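Long-range contact in transcriptional activator of comK gene (Bacillus halodurans, PDB 2HQB), which probably binds a small ligand as a membrane lipoprotein of the BMP family and probably activates the comK gene: residues 161-174 with 189-203. Residues are numbered along the deposited sequence; the frame is centred on the assembly and turned at random.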
# COMPACT_ATOMS: atom_id res chain seq x y z
N VAL A 161 16.82 2.36 -1.06
CA VAL A 161 17.07 2.46 -2.50
C VAL A 161 16.81 3.93 -2.80
O VAL A 161 15.99 4.59 -2.14
CB VAL A 161 16.07 1.71 -3.33
CG1 VAL A 161 16.42 1.88 -4.78
CG2 VAL A 161 16.02 0.30 -2.94
N GLY A 162 17.47 4.48 -3.79
CA GLY A 162 17.16 5.87 -4.02
C GLY A 162 15.68 6.09 -4.31
O GLY A 162 15.11 7.10 -3.92
N GLU A 163 15.08 5.15 -5.06
CA GLU A 163 13.66 5.23 -5.43
C GLU A 163 12.86 3.91 -5.49
O GLU A 163 13.29 2.88 -4.97
CB GLU A 163 13.50 5.95 -6.77
CG GLU A 163 12.01 6.05 -7.16
CD GLU A 163 11.70 7.18 -8.08
OE1 GLU A 163 12.46 7.33 -9.08
OE2 GLU A 163 10.70 7.91 -7.81
N TRP A 164 11.69 3.94 -6.12
CA TRP A 164 10.83 2.77 -6.19
C TRP A 164 11.00 1.84 -7.39
O TRP A 164 10.49 0.73 -7.38
CB TRP A 164 9.37 3.17 -6.17
CG TRP A 164 8.99 4.23 -5.23
CD1 TRP A 164 8.93 5.56 -5.49
CD2 TRP A 164 8.52 4.05 -3.89
NE1 TRP A 164 8.43 6.23 -4.40
CE2 TRP A 164 8.18 5.32 -3.40
CE3 TRP A 164 8.36 2.94 -3.06
CZ2 TRP A 164 7.69 5.51 -2.12
CZ3 TRP A 164 7.87 3.13 -1.80
CH2 TRP A 164 7.54 4.41 -1.34
N THR A 165 11.72 2.28 -8.41
CA THR A 165 11.85 1.45 -9.59
C THR A 165 13.24 0.94 -9.89
O THR A 165 13.43 0.25 -10.91
CB THR A 165 11.38 2.22 -10.79
OG1 THR A 165 12.07 3.48 -10.83
CG2 THR A 165 9.91 2.48 -10.71
N ASP A 166 14.21 1.24 -9.03
CA ASP A 166 15.58 0.80 -9.27
C ASP A 166 15.89 -0.67 -8.85
O ASP A 166 16.58 -0.91 -7.86
CB ASP A 166 16.54 1.74 -8.55
CG ASP A 166 17.92 1.73 -9.15
OD1 ASP A 166 18.29 0.67 -9.72
OD2 ASP A 166 18.63 2.77 -9.04
N ALA A 167 15.40 -1.63 -9.62
CA ALA A 167 15.60 -3.03 -9.30
C ALA A 167 17.07 -3.37 -9.18
O ALA A 167 17.48 -4.28 -8.43
CB ALA A 167 14.95 -3.92 -10.36
N ASP A 168 17.87 -2.64 -9.94
CA ASP A 168 19.30 -2.85 -9.98
C ASP A 168 19.87 -2.62 -8.59
O ASP A 168 20.32 -3.58 -7.95
CB ASP A 168 19.89 -1.87 -10.98
CG ASP A 168 21.23 -2.29 -11.48
OD1 ASP A 168 21.54 -3.49 -11.35
OD2 ASP A 168 21.96 -1.44 -12.01
N LYS A 169 19.83 -1.37 -8.13
CA LYS A 169 20.33 -0.99 -6.83
C LYS A 169 19.69 -1.85 -5.74
O LYS A 169 20.37 -2.37 -4.86
CB LYS A 169 20.02 0.48 -6.55
CG LYS A 169 20.73 1.05 -5.31
CD LYS A 169 20.46 2.55 -5.17
CE LYS A 169 21.18 3.15 -3.95
NZ LYS A 169 20.84 4.59 -3.71
N ALA A 170 18.37 -2.00 -5.81
CA ALA A 170 17.64 -2.79 -4.83
C ALA A 170 18.23 -4.19 -4.75
O ALA A 170 18.31 -4.79 -3.66
CB ALA A 170 16.17 -2.88 -5.21
N LEU A 171 18.62 -4.72 -5.91
CA LEU A 171 19.19 -6.05 -5.92
C LEU A 171 20.58 -6.01 -5.29
O LEU A 171 20.95 -6.96 -4.56
CB LEU A 171 19.23 -6.63 -7.34
CG LEU A 171 17.96 -7.32 -7.85
CD1 LEU A 171 18.13 -7.49 -9.34
CD2 LEU A 171 17.68 -8.68 -7.15
N GLU A 172 21.35 -4.94 -5.54
CA GLU A 172 22.67 -4.83 -4.91
C GLU A 172 22.50 -4.82 -3.39
O GLU A 172 23.20 -5.53 -2.68
CB GLU A 172 23.39 -3.56 -5.33
CG GLU A 172 23.68 -3.48 -6.80
CD GLU A 172 24.15 -2.10 -7.19
OE1 GLU A 172 25.15 -1.64 -6.59
OE2 GLU A 172 23.51 -1.47 -8.07
N LEU A 173 21.56 -4.02 -2.89
CA LEU A 173 21.30 -3.97 -1.46
C LEU A 173 20.93 -5.38 -0.97
O LEU A 173 21.31 -5.77 0.13
CB LEU A 173 20.18 -2.98 -1.14
CG LEU A 173 20.43 -1.53 -1.55
CD1 LEU A 173 19.19 -0.69 -1.21
CD2 LEU A 173 21.66 -0.99 -0.84
N PHE A 174 20.19 -6.14 -1.77
CA PHE A 174 19.85 -7.51 -1.37
C PHE A 174 21.14 -8.30 -1.17
O PHE A 174 21.36 -8.91 -0.12
CB PHE A 174 19.03 -8.23 -2.44
CG PHE A 174 18.84 -9.70 -2.16
CD1 PHE A 174 18.31 -10.13 -0.92
CD2 PHE A 174 19.17 -10.66 -3.11
CE1 PHE A 174 18.12 -11.48 -0.65
CE2 PHE A 174 18.99 -12.03 -2.86
CZ PHE A 174 18.46 -12.45 -1.63
N GLY A 189 9.16 -1.73 -1.73
CA GLY A 189 9.12 -0.80 -2.86
C GLY A 189 8.34 -1.50 -3.94
O GLY A 189 8.79 -2.51 -4.43
N ASP A 190 7.15 -0.99 -4.27
CA ASP A 190 6.30 -1.63 -5.31
C ASP A 190 7.06 -1.86 -6.58
O ASP A 190 7.06 -2.94 -7.14
CB ASP A 190 5.10 -0.77 -5.68
CG ASP A 190 4.16 -0.57 -4.52
OD1 ASP A 190 3.31 -1.46 -4.32
OD2 ASP A 190 4.29 0.48 -3.84
N GLY A 191 7.72 -0.81 -7.05
CA GLY A 191 8.48 -0.97 -8.27
C GLY A 191 9.41 -2.18 -8.37
O GLY A 191 9.29 -2.93 -9.34
N TYR A 192 10.31 -2.38 -7.40
CA TYR A 192 11.28 -3.48 -7.48
C TYR A 192 10.97 -4.69 -6.68
O TYR A 192 11.74 -5.64 -6.69
CB TYR A 192 12.67 -3.00 -7.08
CG TYR A 192 12.69 -2.41 -5.70
CD1 TYR A 192 12.48 -3.21 -4.56
CD2 TYR A 192 12.86 -1.03 -5.53
CE1 TYR A 192 12.43 -2.63 -3.28
CE2 TYR A 192 12.80 -0.43 -4.26
CZ TYR A 192 12.59 -1.24 -3.14
OH TYR A 192 12.50 -0.64 -1.91
N HIS A 193 9.86 -4.67 -5.97
CA HIS A 193 9.48 -5.76 -5.12
C HIS A 193 9.67 -7.17 -5.71
O HIS A 193 10.41 -7.98 -5.12
CB HIS A 193 8.05 -5.55 -4.65
CG HIS A 193 7.60 -6.57 -3.66
ND1 HIS A 193 7.95 -6.51 -2.33
CD2 HIS A 193 6.85 -7.68 -3.81
CE1 HIS A 193 7.44 -7.55 -1.70
NE2 HIS A 193 6.76 -8.28 -2.57
N VAL A 194 9.02 -7.48 -6.83
CA VAL A 194 9.19 -8.81 -7.41
C VAL A 194 10.65 -9.12 -7.79
O VAL A 194 11.21 -10.14 -7.34
CB VAL A 194 8.34 -9.00 -8.61
CG1 VAL A 194 8.61 -10.36 -9.17
CG2 VAL A 194 6.88 -8.90 -8.21
N PRO A 195 11.30 -8.27 -8.61
CA PRO A 195 12.70 -8.52 -8.96
C PRO A 195 13.49 -9.04 -7.74
O PRO A 195 14.21 -10.03 -7.84
CB PRO A 195 13.19 -7.13 -9.38
CG PRO A 195 12.01 -6.56 -10.07
CD PRO A 195 10.82 -7.02 -9.23
N VAL A 196 13.31 -8.38 -6.60
CA VAL A 196 13.99 -8.77 -5.38
C VAL A 196 13.39 -10.01 -4.73
O VAL A 196 14.14 -10.81 -4.17
CB VAL A 196 14.01 -7.61 -4.33
CG1 VAL A 196 14.45 -8.13 -2.98
CG2 VAL A 196 14.95 -6.49 -4.77
N VAL A 197 12.07 -10.19 -4.79
CA VAL A 197 11.47 -11.39 -4.20
C VAL A 197 12.03 -12.60 -4.93
O VAL A 197 12.41 -13.59 -4.31
CB VAL A 197 9.92 -11.39 -4.29
CG1 VAL A 197 9.40 -12.77 -4.11
CG2 VAL A 197 9.34 -10.59 -3.18
N GLU A 198 12.05 -12.51 -6.24
CA GLU A 198 12.59 -13.57 -7.09
C GLU A 198 14.00 -14.00 -6.67
O GLU A 198 14.24 -15.17 -6.34
CB GLU A 198 12.69 -13.06 -8.51
CG GLU A 198 12.14 -14.01 -9.49
CD GLU A 198 10.68 -13.79 -9.69
OE1 GLU A 198 10.34 -12.90 -10.49
OE2 GLU A 198 9.88 -14.49 -9.04
N ALA A 199 14.94 -13.04 -6.73
CA ALA A 199 16.34 -13.23 -6.37
C ALA A 199 16.40 -13.94 -5.00
O ALA A 199 17.32 -14.72 -4.72
CB ALA A 199 17.08 -11.85 -6.32
N ILE A 200 15.42 -13.66 -4.16
CA ILE A 200 15.35 -14.28 -2.85
C ILE A 200 14.94 -15.73 -3.02
O ILE A 200 15.66 -16.63 -2.63
CB ILE A 200 14.33 -13.57 -1.97
CG1 ILE A 200 14.79 -12.12 -1.73
CG2 ILE A 200 14.15 -14.32 -0.68
CD1 ILE A 200 13.78 -11.23 -1.11
N LYS A 201 13.77 -15.96 -3.63
CA LYS A 201 13.29 -17.32 -3.84
C LYS A 201 14.47 -18.15 -4.37
O LYS A 201 14.68 -19.30 -3.98
CB LYS A 201 12.13 -17.32 -4.84
CG LYS A 201 11.43 -18.68 -4.98
CD LYS A 201 10.57 -18.75 -6.24
CE LYS A 201 9.19 -19.34 -5.94
NZ LYS A 201 8.29 -19.29 -7.14
N ASP A 202 15.22 -17.53 -5.27
CA ASP A 202 16.39 -18.15 -5.87
C ASP A 202 17.39 -18.50 -4.75
O ASP A 202 17.68 -19.66 -4.54
CB ASP A 202 17.00 -17.16 -6.88
CG ASP A 202 18.46 -17.45 -7.21
OD1 ASP A 202 19.29 -17.53 -6.27
OD2 ASP A 202 18.77 -17.56 -8.42
N GLN A 203 17.89 -17.50 -4.03
CA GLN A 203 18.83 -17.73 -2.94
C GLN A 203 18.26 -18.68 -1.93
O GLN A 203 18.98 -19.25 -1.16
CB GLN A 203 19.18 -16.44 -2.21
CG GLN A 203 19.89 -15.42 -3.04
CD GLN A 203 21.15 -15.97 -3.63
OE1 GLN A 203 21.71 -16.96 -3.14
NE2 GLN A 203 21.63 -15.34 -4.70
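Ala170, Leu171 and Phe174 pack against Val196, Ala199 and Ile200 where helices 167-174 and 193-203 run roughly side by side in the same direction, their axes 9.2 Å apart and crossing at -34°; Tyr192 joins in. A small residue, Ala167, suits the N-terminal end of helix 167-174, where its CA lies 4.7 Å from Tyr192 CA. Ala170 offers the tyrosine a bare methyl: its CB sits over one face of the Tyr192 ring, 3.8 Å from the centroid, a CH-pi contact, while Gly189 O lies over the opposite face. The ring reaches this slot because CG of Tyr192 stands between its backbone N and carbonyl carbon (chi1 57°); Glu163 O lies at its edge, 3.4 Å from CE2, and Val161 CG2 packs against the same carbon at 3.6 Å. Replacing this tyrosine with an alanine would probably leave a gap between Ala170 and Val161 and deprive Ile132 O of its hydroxyl partner. Glycine suits position 189, since a side chain there would run into the tyrosine ring. Leu171 directs CD2 at Ala199 CB, whose small methyl admits the branched leucine. Phe174, with CG anti to its backbone N (chi1 171°), extends to Ile200, CE1 to CG1 3.6 Å, and receives the aliphatic Gln203 CG at its ring edge, 3.5 Å from CE2. Asp166 N-caps the first helix, OD1 accepting from Lys169 N. Both helices belong to the second alpha/beta domain of this periplasmic-binding-protein-like fold: Val161 and Phe174 touch Ile132 of strand 128-133, Phe174 meets Phe185 edge-to-face, and Ile200 rests on Ala207 of strand 206-211.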